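Local coordinates for cellulase (Bacillus sp. BG-CS10, PDB 5E09), which hydrolyses internal beta-1,4-glucosidic bonds of cellulose, being a halophilic, trimodular family 5 glycoside hydrolase that carries a family 46 carbohydrate-binding module, at residues 141-146 with 189-194; 12-17 with 304-309; 127-132 with 175-180; 148-153 with 165-170. All blocks are in the same frame, centred on the assembly; numbering follows the deposited sequence.

All four contacts belong to the catalytic TIM barrel or to the N-terminal helix packed on it. Contact 1 joins barrel strands 142-145 and 190-193. Contact 3 pairs the two helices outside this part of the sheet, with its centre about 12 Å from that of contact 1. Contact 2 lies at the N-terminal ends of the strands, about 13 Å from contact 1 between centres. Contact 4 follows the C-terminal end of strand 142-145 and carries the Asn-Glu-Pro sequence expected at a family 5 active site; its centre is about 15 Å from that of contact 1 and about 24 Å from that of contact 2. Contacts 3 and 4 both use helix 161-181.

Contact 1: 141-146 with 189-194; sequences KLMFES and PLVLPT
Phe144 and Val191 tie together two neighbouring parallel strands of a TIM barrel: Val191 N gives a hydrogen bond to Phe144 O at 2.7 Å, and Ser146 N continues the ladder to Val191 O at 3.2 Å. A weak bond from Phe144 N to Pro189 O begins the series, and Glu145 CA adds a CA-H...O contact to Val191 O at 3.1 Å. Pro189 has no N-H to give, but its carbonyl still serves.

Strands 142-145 and 190-193 are the fourth and fifth of eight, linked through helix 161-181 in a beta-alpha-beta crossover, and their directions differ by 26°, in keeping with the twist of a closed barrel. Side chains alternate between its two surfaces. Toward the helices, Phe144 CB meets Leu190 CD2 at 4.1 Å, and Phe174 and Tyr175 of helix 161-181 cover this apolar layer. Inside the barrel, Glu145 CB lies 3.5 Å from Val191 CB; beta-branched valine suits a strand and covers the aliphatic base of the glutamate. A chi1 of 55° puts Glu145 CG between the backbone N and carbonyl carbon, and the extended chain beyond carries OE2 to a salt bridge with Arg59, which meets the need of a buried carboxylate. Selenomethionine Met143 crosses Val191 obliquely, SE to CG2 3.9 Å, its flexible chain bent to fill the barrel interior beside Met99. At the C-terminal end, Ser146 OG abuts Pro193 CD at 3.1 Å while it is hydrogen-bonded to Asn171, a side chain of helix 161-181.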
loop_
_atom_site.group_PDB
_atom_site.type_symbol
_atom_site.label_atom_id
_atom_site.label_comp_id
_atom_site.label_asym_id
_atom_site.label_seq_id
_atom_site.Cartn_x
_atom_site.Cartn_y
_atom_site.Cartn_z
ATOM N N LYS A 141 6.357 -2.281 26.068
ATOM C CA LYS A 141 6.227 -2.718 24.684
ATOM C C LYS A 141 4.960 -2.134 24.051
ATOM O O LYS A 141 4.776 -2.187 22.835
ATOM C CB LYS A 141 6.227 -4.248 24.606
ATOM C CG LYS A 141 7.529 -4.896 25.093
ATOM C CD LYS A 141 8.039 -5.956 24.118
ATOM C CE LYS A 141 7.534 -7.356 24.462
ATOM N NZ LYS A 141 6.058 -7.563 24.274
ATOM N N LEU A 142 4.084 -1.581 24.885
ATOM C CA LEU A 142 2.939 -0.819 24.392
ATOM C C LEU A 142 3.299 0.668 24.338
ATOM O O LEU A 142 3.775 1.241 25.320
ATOM C CB LEU A 142 1.710 -1.045 25.272
ATOM C CG LEU A 142 0.512 -0.122 25.049
ATOM C CD1 LEU A 142 -0.124 -0.379 23.690
ATOM C CD2 LEU A 142 -0.503 -0.306 26.162
HETATM N N MSE A 143 3.083 1.276 23.177
HETATM C CA MSE A 143 3.411 2.675 22.948
HETATM C C MSE A 143 2.190 3.419 22.408
HETATM O O MSE A 143 1.300 2.817 21.795
HETATM C CB MSE A 143 4.582 2.792 21.972
HETATM C CG MSE A 143 4.212 2.456 20.522
HETATM SE SE MSE A 143 5.763 1.980 19.450
HETATM C CE MSE A 143 5.880 0.097 19.950
ATOM N N PHE A 144 2.158 4.729 22.634
ATOM C CA PHE A 144 1.043 5.574 22.205
ATOM C C PHE A 144 1.465 6.507 21.083
ATOM O O PHE A 144 2.536 7.110 21.170
ATOM C CB PHE A 144 0.523 6.420 23.373
ATOM C CG PHE A 144 -0.002 5.627 24.533
ATOM C CD1 PHE A 144 -0.496 4.341 24.360
ATOM C CD2 PHE A 144 -0.028 6.182 25.805
ATOM C CE1 PHE A 144 -0.997 3.620 25.442
ATOM C CE2 PHE A 144 -0.525 5.467 26.885
ATOM C CZ PHE A 144 -1.011 4.183 26.701
ATOM N N GLU A 145 0.649 6.635 20.033
ATOM C CA GLU A 145 0.859 7.732 19.085
ATOM C C GLU A 145 -0.320 8.698 19.133
ATOM O O GLU A 145 -1.487 8.289 19.178
ATOM C CB GLU A 145 1.101 7.243 17.645
ATOM C CG GLU A 145 0.055 6.346 17.090
ATOM C CD GLU A 145 0.095 6.216 15.567
ATOM O OE1 GLU A 145 0.480 7.177 14.863
ATOM O OE2 GLU A 145 -0.267 5.130 15.071
ATOM N N SER A 146 0.013 9.985 19.119
ATOM C CA SER A 146 -0.925 11.053 19.462
ATOM C C SER A 146 -2.179 11.088 18.604
ATOM O O SER A 146 -3.289 11.142 19.131
ATOM C CB SER A 146 -0.223 12.402 19.367
ATOM O OG SER A 146 0.244 12.613 18.049
ATOM N N PRO A 189 7.307 4.742 25.608
ATOM C CA PRO A 189 7.645 5.373 24.331
ATOM C C PRO A 189 6.430 6.040 23.688
ATOM O O PRO A 189 5.328 5.493 23.696
ATOM C CB PRO A 189 8.154 4.199 23.495
ATOM C CG PRO A 189 8.740 3.277 24.518
ATOM C CD PRO A 189 7.790 3.353 25.678
ATOM N N LEU A 190 6.643 7.239 23.166
ATOM C CA LEU A 190 5.574 8.032 22.584
ATOM C C LEU A 190 5.877 8.262 21.122
ATOM O O LEU A 190 7.020 8.503 20.759
ATOM C CB LEU A 190 5.425 9.362 23.315
ATOM C CG LEU A 190 4.997 9.264 24.776
ATOM C CD1 LEU A 190 4.898 10.656 25.391
ATOM C CD2 LEU A 190 3.676 8.517 24.892
ATOM N N VAL A 191 4.855 8.178 20.284
ATOM C CA VAL A 191 5.056 8.268 18.850
ATOM C C VAL A 191 4.360 9.521 18.319
ATOM O O VAL A 191 3.160 9.701 18.511
ATOM C CB VAL A 191 4.527 7.000 18.136
ATOM C CG1 VAL A 191 4.729 7.104 16.637
ATOM C CG2 VAL A 191 5.210 5.751 18.676
ATOM N N LEU A 192 5.120 10.397 17.671
ATOM C CA LEU A 192 4.585 11.671 17.203
ATOM C C LEU A 192 4.651 11.783 15.691
ATOM O O LEU A 192 5.672 11.452 15.077
ATOM C CB LEU A 192 5.341 12.836 17.833
ATOM C CG LEU A 192 5.406 12.845 19.356
ATOM C CD1 LEU A 192 6.337 13.957 19.838
ATOM C CD2 LEU A 192 4.004 13.001 19.929
ATOM N N PRO A 193 3.557 12.254 15.084
ATOM C CA PRO A 193 3.460 12.403 13.632
ATOM C C PRO A 193 3.886 13.775 13.111
ATOM O O PRO A 193 3.729 14.783 13.804
ATOM C CB PRO A 193 1.972 12.182 13.374
ATOM C CG PRO A 193 1.317 12.740 14.612
ATOM C CD PRO A 193 2.266 12.494 15.752
ATOM N N THR A 194 4.429 13.798 11.897
ATOM C CA THR A 194 4.503 15.027 11.132
ATOM C C THR A 194 3.080 15.386 10.726
ATOM O O THR A 194 2.175 14.554 10.827
ATOM C CB THR A 194 5.381 14.891 9.870
ATOM O OG1 THR A 194 4.914 13.788 9.081
ATOM C CG2 THR A 194 6.842 14.658 10.239
#

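Contact 2: 12-17 with 304-309; sequences SYVADM and DVTHML
Thr306 and Val14 supply the polar part of this contact. Thr306 OG1 donates to Val14 O over 2.6 Å, approaching from above the carbonyl plane, 51° out of it. The same oxygen takes Met17 N at 3.0 Å from the opposite face, and two donors thereby grip this one atom. A chi1 of -76° sets Thr306 OG1 beside its own backbone N and turns it to the helix, while CG2 is left for apolar company.

Van der Waals contacts flank that bond. Val14 CG1 lies 3.4 Å from Thr306 OG1 and also touches Thr306 CB, so that the methyl leans on the hydroxyl side of the threonine. The apolar contacts begin on the other branch, where Thr306 CG2 meets Met17 CB at 3.8 Å. Deeper in, the terminal methyl of selenomethionine Met17, CE, approaches the selenium of Met308 loosely, at 4.4 Å, and both residues also touch Met99 of strand 97-100. Long, unbranched chains of this kind can bend to fit the irregular floor of a barrel.

Helix 9-15 thus packs at the N-terminal end of strand 306-311, the eighth barrel strand, where Gln18 also hydrogen-bonds to the backbone of Val305 and His307. Threonine fits because it offers both a hydroxyl and a methyl: the buried carbonyl gains a side-chain donor, and the carbon branch continues the hydrophobic floor without a second polar group to satisfy.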
loop_
_atom_site.group_PDB
_atom_site.type_symbol
_atom_site.label_atom_id
_atom_site.label_comp_id
_atom_site.label_asym_id
_atom_site.label_seq_id
_atom_site.Cartn_x
_atom_site.Cartn_y
_atom_site.Cartn_z
ATOM N N SER A 12 17.137 1.033 19.907
ATOM C CA SER A 12 17.140 -0.426 19.956
ATOM C C SER A 12 15.723 -0.953 20.130
ATOM O O SER A 12 15.347 -1.972 19.554
ATOM C CB SER A 12 18.037 -0.927 21.091
ATOM O OG SER A 12 19.389 -0.597 20.839
ATOM N N TYR A 13 14.959 -0.251 20.957
ATOM C CA TYR A 13 13.533 -0.473 21.104
ATOM C C TYR A 13 12.862 -0.477 19.730
ATOM O O TYR A 13 12.186 -1.441 19.370
ATOM C CB TYR A 13 12.938 0.611 22.009
ATOM C CG TYR A 13 11.452 0.510 22.292
ATOM C CD1 TYR A 13 10.521 1.065 21.419
ATOM C CD2 TYR A 13 10.980 -0.098 23.449
ATOM C CE1 TYR A 13 9.169 1.000 21.674
ATOM C CE2 TYR A 13 9.621 -0.172 23.714
ATOM C CZ TYR A 13 8.717 0.382 22.818
ATOM O OH TYR A 13 7.356 0.332 23.056
ATOM N N VAL A 14 13.080 0.584 18.954
ATOM C CA VAL A 14 12.439 0.709 17.645
ATOM C C VAL A 14 12.969 -0.318 16.640
ATOM O O VAL A 14 12.199 -0.868 15.849
ATOM C CB VAL A 14 12.600 2.139 17.073
ATOM C CG1 VAL A 14 12.255 2.181 15.582
ATOM C CG2 VAL A 14 11.729 3.114 17.849
ATOM N N ALA A 15 14.274 -0.583 16.674
ATOM C CA ALA A 15 14.852 -1.596 15.795
ATOM C C ALA A 15 14.249 -2.972 16.086
ATOM O O ALA A 15 14.065 -3.779 15.177
ATOM C CB ALA A 15 16.365 -1.637 15.937
ATOM N N ASP A 16 13.875 -3.208 17.322
ATOM C CA ASP A 16 13.294 -4.453 17.740
ATOM C C ASP A 16 11.859 -4.651 17.274
ATOM O O ASP A 16 11.291 -5.689 17.475
ATOM C CB ASP A 16 13.418 -4.605 19.236
ATOM C CG ASP A 16 13.342 -6.023 19.677
ATOM O OD1 ASP A 16 13.844 -6.890 18.961
ATOM O OD2 ASP A 16 12.790 -6.288 20.748
HETATM N N MSE A 17 11.258 -3.638 16.695
HETATM C CA MSE A 17 9.919 -3.749 16.198
HETATM C C MSE A 17 9.851 -4.224 14.771
HETATM O O MSE A 17 8.767 -4.555 14.377
HETATM C CB MSE A 17 9.235 -2.398 16.252
HETATM C CG MSE A 17 8.975 -1.810 17.615
HETATM SE SE MSE A 17 8.416 0.068 17.436
HETATM C CE MSE A 17 6.566 -0.239 16.945
ATOM N N ASP A 304 17.636 2.199 8.462
ATOM C CA ASP A 304 17.124 1.838 9.793
ATOM C C ASP A 304 15.711 2.343 10.090
ATOM O O ASP A 304 15.403 2.724 11.224
ATOM C CB ASP A 304 18.066 2.349 10.885
ATOM C CG ASP A 304 19.447 1.730 10.804
ATOM O OD1 ASP A 304 19.564 0.585 10.311
ATOM O OD2 ASP A 304 20.416 2.396 11.229
ATOM N N VAL A 305 14.853 2.344 9.077
ATOM C CA VAL A 305 13.458 2.706 9.286
ATOM C C VAL A 305 12.627 1.468 9.585
ATOM O O VAL A 305 12.483 0.595 8.732
ATOM C CB VAL A 305 12.857 3.427 8.065
ATOM C CG1 VAL A 305 11.382 3.748 8.314
ATOM C CG2 VAL A 305 13.639 4.693 7.752
ATOM N N THR A 306 12.089 1.391 10.798
ATOM C CA THR A 306 11.161 0.326 11.140
ATOM C C THR A 306 9.852 0.583 10.399
ATOM O O THR A 306 9.320 1.687 10.453
ATOM C CB THR A 306 10.924 0.250 12.655
ATOM O OG1 THR A 306 12.059 -0.364 13.281
ATOM C CG2 THR A 306 9.685 -0.566 12.972
ATOM N N HIS A 307 9.343 -0.422 9.691
ATOM C CA HIS A 307 8.159 -0.231 8.857
ATOM C C HIS A 307 6.996 -1.125 9.273
ATOM O O HIS A 307 7.193 -2.202 9.841
ATOM C CB HIS A 307 8.507 -0.481 7.390
ATOM C CG HIS A 307 9.131 -1.819 7.143
ATOM N ND1 HIS A 307 8.412 -2.996 7.205
ATOM C CD2 HIS A 307 10.405 -2.168 6.853
ATOM C CE1 HIS A 307 9.222 -4.010 6.956
ATOM N NE2 HIS A 307 10.437 -3.537 6.742
HETATM N N MSE A 308 5.781 -0.669 8.977
HETATM C CA MSE A 308 4.554 -1.362 9.371
HETATM C C MSE A 308 3.516 -1.370 8.243
HETATM O O MSE A 308 2.953 -0.328 7.898
HETATM C CB MSE A 308 3.955 -0.711 10.621
HETATM C CG MSE A 308 4.963 -0.471 11.733
HETATM SE SE MSE A 308 4.125 0.128 13.363
HETATM C CE MSE A 308 3.549 -1.600 14.062
ATOM N N LEU A 309 3.261 -2.549 7.686
ATOM C CA LEU A 309 2.411 -2.700 6.509
ATOM C C LEU A 309 0.948 -2.387 6.800
ATOM O O LEU A 309 0.392 -2.851 7.796
ATOM C CB LEU A 309 2.538 -4.127 5.963
ATOM C CG LEU A 309 1.599 -4.579 4.842
ATOM C CD1 LEU A 309 2.007 -3.959 3.516
ATOM C CD2 LEU A 309 1.564 -6.102 4.758
#

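Contact 3: 127-132 with 175-180; sequences LWEQLS and YHIVRE
The indole of Trp128 has Leu131 CD1 over one face, 3.5 Å above the plane and offset toward the rim, while its CB meets Ile177 CG2 across the contact at 4.1 Å. The ring leads away from residues 175-180 but meets Phe174, the residue just before them in helix 161-181, edge-to-face, and its NE1 is hydrogen-bonded to Ser146 O at the end of a barrel strand. A wide aromatic with one N-H suits a place where helix and sheet meet.

Ile177 carries most of the contact. Its CG2, anti to the backbone N, presses on Trp128 O at 3.5 Å and touches Glu129 CG at 4.0 Å. The Glu129 and Ile177 side chains cross at about a right angle, and the glutamate touches with its CG methylene. A beta-branched residue puts this methyl close to its own helix, where a neighbour can reach it.

Ser132, a small residue, suits the nearest approach of the two backbones, 5.6 Å between its CA and Val178 CA. With chi1 at -78° its OG folds back to donate to Trp128 O at 2.8 Å, an oxygen that also accepts Ser132 N. Ser132 OG also lies 3.5 Å from Val178 CG2. Were Ser132 replaced by an alanine, Trp128 O would lose its side-chain donor and the packing against Val178 CG2 would probably be poorer.

The segment axes cross at -27° and come within 9.2 Å. Helices 117-134 and 161-181 are thus neighbours in the outer layer of the barrel, with Val178 reaching Leu190 of strand 190-193 and Trp128 packing on Phe144 of strand 142-145.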
loop_
_atom_site.group_PDB
_atom_site.type_symbol
_atom_site.label_atom_id
_atom_site.label_comp_id
_atom_site.label_asym_id
_atom_site.label_seq_id
_atom_site.Cartn_x
_atom_site.Cartn_y
_atom_site.Cartn_z
ATOM N N LEU A 127 -9.886 11.818 26.145
ATOM C CA LEU A 127 -9.458 10.588 25.492
ATOM C C LEU A 127 -8.115 10.114 26.004
ATOM O O LEU A 127 -7.993 8.982 26.477
ATOM C CB LEU A 127 -9.374 10.767 23.974
ATOM C CG LEU A 127 -10.632 10.441 23.179
ATOM C CD1 LEU A 127 -10.353 10.500 21.682
ATOM C CD2 LEU A 127 -11.153 9.071 23.582
ATOM N N TRP A 128 -7.098 10.964 25.908
ATOM C CA TRP A 128 -5.773 10.499 26.307
ATOM C C TRP A 128 -5.639 10.345 27.823
ATOM O O TRP A 128 -4.748 9.640 28.292
ATOM C CB TRP A 128 -4.681 11.410 25.743
ATOM C CG TRP A 128 -4.346 11.028 24.333
ATOM C CD1 TRP A 128 -4.508 11.787 23.205
ATOM C CD2 TRP A 128 -3.838 9.752 23.894
ATOM N NE1 TRP A 128 -4.111 11.071 22.098
ATOM C CE2 TRP A 128 -3.704 9.840 22.489
ATOM C CE3 TRP A 128 -3.481 8.578 24.553
ATOM C CZ2 TRP A 128 -3.214 8.758 21.741
ATOM C CZ3 TRP A 128 -2.997 7.514 23.799
ATOM C CH2 TRP A 128 -2.868 7.615 22.405
ATOM N N GLU A 129 -6.537 10.964 28.585
ATOM C CA GLU A 129 -6.591 10.708 30.022
ATOM C C GLU A 129 -7.118 9.299 30.290
ATOM O O GLU A 129 -6.499 8.531 31.035
ATOM C CB GLU A 129 -7.454 11.745 30.733
ATOM C CG GLU A 129 -6.726 13.037 31.066
ATOM C CD GLU A 129 -7.659 14.133 31.562
ATOM O OE1 GLU A 129 -8.891 13.922 31.547
ATOM O OE2 GLU A 129 -7.155 15.206 31.964
ATOM N N GLN A 130 -8.248 8.948 29.674
ATOM C CA GLN A 130 -8.796 7.600 29.855
ATOM C C GLN A 130 -7.830 6.517 29.352
ATOM O O GLN A 130 -7.658 5.481 30.000
ATOM C CB GLN A 130 -10.144 7.458 29.152
ATOM C CG GLN A 130 -11.238 8.320 29.729
ATOM C CD GLN A 130 -12.511 8.256 28.912
ATOM O OE1 GLN A 130 -13.258 7.284 28.987
ATOM N NE2 GLN A 130 -12.764 9.293 28.124
ATOM N N LEU A 131 -7.194 6.766 28.209
ATOM C CA LEU A 131 -6.229 5.815 27.654
ATOM C C LEU A 131 -4.992 5.700 28.541
ATOM O O LEU A 131 -4.494 4.596 28.768
ATOM C CB LEU A 131 -5.817 6.211 26.232
ATOM C CG LEU A 131 -6.936 6.218 25.185
ATOM C CD1 LEU A 131 -6.441 6.726 23.851
ATOM C CD2 LEU A 131 -7.518 4.842 25.029
ATOM N N SER A 132 -4.493 6.836 29.031
ATOM C CA SER A 132 -3.355 6.842 29.954
ATOM C C SER A 132 -3.654 6.026 31.195
ATOM O O SER A 132 -2.828 5.235 31.641
ATOM C CB SER A 132 -2.982 8.268 30.368
ATOM O OG SER A 132 -2.243 8.915 29.350
ATOM N N TYR A 175 1.682 14.520 25.209
ATOM C CA TYR A 175 2.893 14.245 25.970
ATOM C C TYR A 175 2.678 14.450 27.464
ATOM O O TYR A 175 2.942 13.552 28.267
ATOM C CB TYR A 175 4.047 15.133 25.495
ATOM C CG TYR A 175 5.313 14.946 26.303
ATOM C CD1 TYR A 175 6.249 13.989 25.941
ATOM C CD2 TYR A 175 5.570 15.720 27.434
ATOM C CE1 TYR A 175 7.403 13.805 26.676
ATOM C CE2 TYR A 175 6.721 15.538 28.177
ATOM C CZ TYR A 175 7.635 14.580 27.791
ATOM O OH TYR A 175 8.788 14.390 28.519
ATOM N N HIS A 176 2.190 15.627 27.835
ATOM C CA HIS A 176 2.078 15.951 29.250
ATOM C C HIS A 176 1.004 15.132 29.953
ATOM O O HIS A 176 1.184 14.767 31.105
ATOM C CB HIS A 176 1.837 17.449 29.435
ATOM C CG HIS A 176 3.066 18.274 29.206
ATOM N ND1 HIS A 176 3.106 19.325 28.317
ATOM C CD2 HIS A 176 4.309 18.179 29.735
ATOM C CE1 HIS A 176 4.321 19.848 28.312
ATOM N NE2 HIS A 176 5.068 19.171 29.164
ATOM N N ILE A 177 -0.095 14.820 29.272
ATOM C CA ILE A 177 -1.099 13.935 29.863
ATOM C C ILE A 177 -0.491 12.564 30.202
ATOM O O ILE A 177 -0.591 12.075 31.342
ATOM C CB ILE A 177 -2.303 13.743 28.928
ATOM C CG1 ILE A 177 -3.132 15.030 28.858
ATOM C CG2 ILE A 177 -3.173 12.573 29.400
ATOM C CD1 ILE A 177 -4.042 15.101 27.646
ATOM N N VAL A 178 0.163 11.956 29.215
ATOM C CA VAL A 178 0.760 10.643 29.424
ATOM C C VAL A 178 1.854 10.660 30.508
ATOM O O VAL A 178 1.855 9.818 31.405
ATOM C CB VAL A 178 1.356 10.084 28.119
ATOM C CG1 VAL A 178 2.066 8.768 28.386
ATOM C CG2 VAL A 178 0.272 9.913 27.069
ATOM N N ARG A 179 2.772 11.621 30.423
ATOM C CA ARG A 179 3.879 11.713 31.371
ATOM C C ARG A 179 3.414 12.065 32.792
ATOM O O ARG A 179 4.030 11.648 33.772
ATOM C CB ARG A 179 4.908 12.738 30.884
ATOM C CG ARG A 179 5.659 12.314 29.626
ATOM C CD ARG A 179 6.744 11.294 29.950
ATOM N NE ARG A 179 7.485 10.857 28.767
ATOM C CZ ARG A 179 7.255 9.716 28.120
ATOM N NH1 ARG A 179 6.304 8.890 28.544
ATOM N NH2 ARG A 179 7.978 9.395 27.057
ATOM N N GLU A 180 2.329 12.819 32.911
ATOM C CA GLU A 180 1.781 13.125 34.231
ATOM C C GLU A 180 0.996 11.949 34.799
ATOM O O GLU A 180 0.807 11.858 36.011
ATOM C CB GLU A 180 0.898 14.373 34.179
ATOM C CG GLU A 180 1.700 15.659 34.041
ATOM C CD GLU A 180 0.853 16.850 33.640
ATOM O OE1 GLU A 180 -0.390 16.707 33.556
ATOM O OE2 GLU A 180 1.441 17.927 33.397
#

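Contact 4: 148-153 with 165-170; sequences NEPRFT and AFLEEL
Phe152 lays its ring against Phe166 and the adjoining turn of helix 161-181. Its CB points toward the helix, and chi1 of -57° places CG beside the backbone N, anti to the carbonyl carbon, and directs the ring to the helix. Going outward, CG and CD1 lie near Phe166 CD2, CG at 4.1 Å. CE1 touches both Phe166 CB and Leu170 CD1, while on the other side CE2 approaches Leu167 CB at 4.3 Å. At the tip, CZ touches Phe166 CB at 3.7 Å and Leu170 CD1 at 3.8 Å, the latter at the ring edge and near its plane.

Phe166 therefore uses the face of Phe152 twice. Its CB makes a CH-pi contact 3.9 Å from the ring centroid, 17° off the normal, and its own ring turns an edge to the same aromatic, centroids 5.5 Å apart and planes at 63°. A flat, wide side chain suits this place because its face and its edge serve different helix residues. A serine in place of Phe152 would probably leave Phe166 without its T-shaped partner and open a gap beside Leu170.

Nearer the barrel, Pro150 CG packs on Leu167 CD1 at 3.7 Å; the rigid ring gives the leucine a firm apolar surface. The segment begins with Asn148-Glu149-Pro150, the Asn-Glu-Pro sequence that follows the fourth strand in family 5 glycoside hydrolases, whose glutamate is the acid/base in relatives. Here Glu149 OE2 is hydrogen-bonded to His224 ND1, and Glu149 touches Glu271 of strand 267-272, consistent with that active-site arrangement at the C-terminal end of the barrel.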
loop_
_atom_site.group_PDB
_atom_site.type_symbol
_atom_site.label_atom_id
_atom_site.label_comp_id
_atom_site.label_asym_id
_atom_site.label_seq_id
_atom_site.Cartn_x
_atom_site.Cartn_y
_atom_site.Cartn_z
ATOM N N ASN A 148 -3.520 9.984 14.264
ATOM C CA ASN A 148 -3.180 9.536 12.922
ATOM C C ASN A 148 -3.364 10.638 11.900
ATOM O O ASN A 148 -4.398 11.296 11.891
ATOM C CB ASN A 148 -4.025 8.333 12.521
ATOM C CG ASN A 148 -3.682 7.828 11.138
ATOM O OD1 ASN A 148 -2.620 7.242 10.932
ATOM N ND2 ASN A 148 -4.570 8.065 10.174
ATOM N N GLU A 149 -2.359 10.821 11.045
ATOM C CA GLU A 149 -2.420 11.739 9.899
ATOM C C GLU A 149 -3.126 13.066 10.187
ATOM O O GLU A 149 -4.175 13.346 9.611
ATOM C CB GLU A 149 -3.099 11.041 8.710
ATOM C CG GLU A 149 -2.347 9.795 8.243
ATOM C CD GLU A 149 -2.814 9.257 6.892
ATOM O OE1 GLU A 149 -3.826 9.765 6.361
ATOM O OE2 GLU A 149 -2.156 8.330 6.361
ATOM N N PRO A 150 -2.549 13.887 11.078
ATOM C CA PRO A 150 -3.175 15.154 11.474
ATOM C C PRO A 150 -3.373 16.103 10.299
ATOM O O PRO A 150 -2.435 16.364 9.548
ATOM C CB PRO A 150 -2.178 15.747 12.476
ATOM C CG PRO A 150 -1.307 14.616 12.889
ATOM C CD PRO A 150 -1.229 13.710 11.706
ATOM N N ARG A 151 -4.590 16.609 10.146
ATOM C CA ARG A 151 -4.894 17.596 9.120
ATOM C C ARG A 151 -5.880 18.595 9.719
ATOM O O ARG A 151 -6.625 18.255 10.632
ATOM C CB ARG A 151 -5.466 16.918 7.870
ATOM C CG ARG A 151 -5.440 17.761 6.602
ATOM C CD ARG A 151 -6.178 17.062 5.461
ATOM N NE ARG A 151 -6.420 15.658 5.766
ATOM C CZ ARG A 151 -7.627 15.109 5.849
ATOM N NH1 ARG A 151 -8.711 15.840 5.619
ATOM N NH2 ARG A 151 -7.743 13.823 6.144
ATOM N N PHE A 152 -5.880 19.830 9.235
ATOM C CA PHE A 152 -6.791 20.825 9.788
ATOM C C PHE A 152 -7.476 21.618 8.697
ATOM O O PHE A 152 -7.048 21.597 7.544
ATOM C CB PHE A 152 -6.051 21.762 10.743
ATOM C CG PHE A 152 -5.364 21.043 11.861
ATOM C CD1 PHE A 152 -6.057 20.693 13.007
ATOM C CD2 PHE A 152 -4.031 20.686 11.753
ATOM C CE1 PHE A 152 -5.429 20.015 14.033
ATOM C CE2 PHE A 152 -3.398 20.010 12.775
ATOM C CZ PHE A 152 -4.096 19.676 13.919
ATOM N N THR A 153 -8.544 22.310 9.086
ATOM C CA THR A 153 -9.400 23.047 8.164
ATOM C C THR A 153 -8.607 23.991 7.288
ATOM O O THR A 153 -7.846 24.833 7.768
ATOM C CB THR A 153 -10.476 23.862 8.901
ATOM O OG1 THR A 153 -11.072 23.059 9.927
ATOM C CG2 THR A 153 -11.554 24.308 7.919
ATOM N N ALA A 165 1.097 25.089 14.492
ATOM C CA ALA A 165 0.868 25.403 15.900
ATOM C C ALA A 165 -0.112 24.413 16.538
ATOM O O ALA A 165 0.119 23.927 17.652
ATOM C CB ALA A 165 0.364 26.818 16.049
ATOM N N PHE A 166 -1.193 24.105 15.826
ATOM C CA PHE A 166 -2.202 23.164 16.317
ATOM C C PHE A 166 -1.619 21.778 16.575
ATOM O O PHE A 166 -1.897 21.158 17.606
ATOM C CB PHE A 166 -3.366 23.040 15.328
ATOM C CG PHE A 166 -4.192 24.286 15.193
ATOM C CD1 PHE A 166 -4.245 25.219 16.219
ATOM C CD2 PHE A 166 -4.926 24.524 14.036
ATOM C CE1 PHE A 166 -5.008 26.367 16.092
ATOM C CE2 PHE A 166 -5.688 25.670 13.901
ATOM C CZ PHE A 166 -5.731 26.593 14.931
ATOM N N LEU A 167 -0.820 21.286 15.630
ATOM C CA LEU A 167 -0.230 19.966 15.779
ATOM C C LEU A 167 0.726 19.964 16.959
ATOM O O LEU A 167 0.746 19.011 17.739
ATOM C CB LEU A 167 0.490 19.526 14.505
ATOM C CG LEU A 167 1.159 18.150 14.597
ATOM C CD1 LEU A 167 0.196 17.097 15.141
ATOM C CD2 LEU A 167 1.702 17.724 13.252
ATOM N N GLU A 168 1.504 21.033 17.110
ATOM C CA GLU A 168 2.430 21.084 18.237
ATOM C C GLU A 168 1.682 21.109 19.572
ATOM O O GLU A 168 2.128 20.508 20.551
ATOM C CB GLU A 168 3.366 22.289 18.131
ATOM C CG GLU A 168 4.379 22.342 19.269
ATOM C CD GLU A 168 5.705 22.966 18.861
ATOM O OE1 GLU A 168 5.793 23.499 17.733
ATOM O OE2 GLU A 168 6.662 22.918 19.672
ATOM N N GLU A 169 0.538 21.788 19.607
ATOM C CA GLU A 169 -0.260 21.839 20.828
ATOM C C GLU A 169 -0.882 20.484 21.147
ATOM O O GLU A 169 -0.951 20.091 22.312
ATOM C CB GLU A 169 -1.350 22.909 20.720
ATOM C CG GLU A 169 -0.807 24.331 20.709
ATOM C CD GLU A 169 -1.775 25.332 20.091
ATOM O OE1 GLU A 169 -3.001 25.090 20.136
ATOM O OE2 GLU A 169 -1.303 26.360 19.557
ATOM N N LEU A 170 -1.345 19.776 20.120
ATOM C CA LEU A 170 -1.879 18.432 20.322
ATOM C C LEU A 170 -0.796 17.490 20.843
ATOM O O LEU A 170 -1.008 16.758 21.813
ATOM C CB LEU A 170 -2.466 17.884 19.021
ATOM C CG LEU A 170 -3.791 18.496 18.568
ATOM C CD1 LEU A 170 -4.202 17.866 17.259
ATOM C CD2 LEU A 170 -4.872 18.299 19.623
#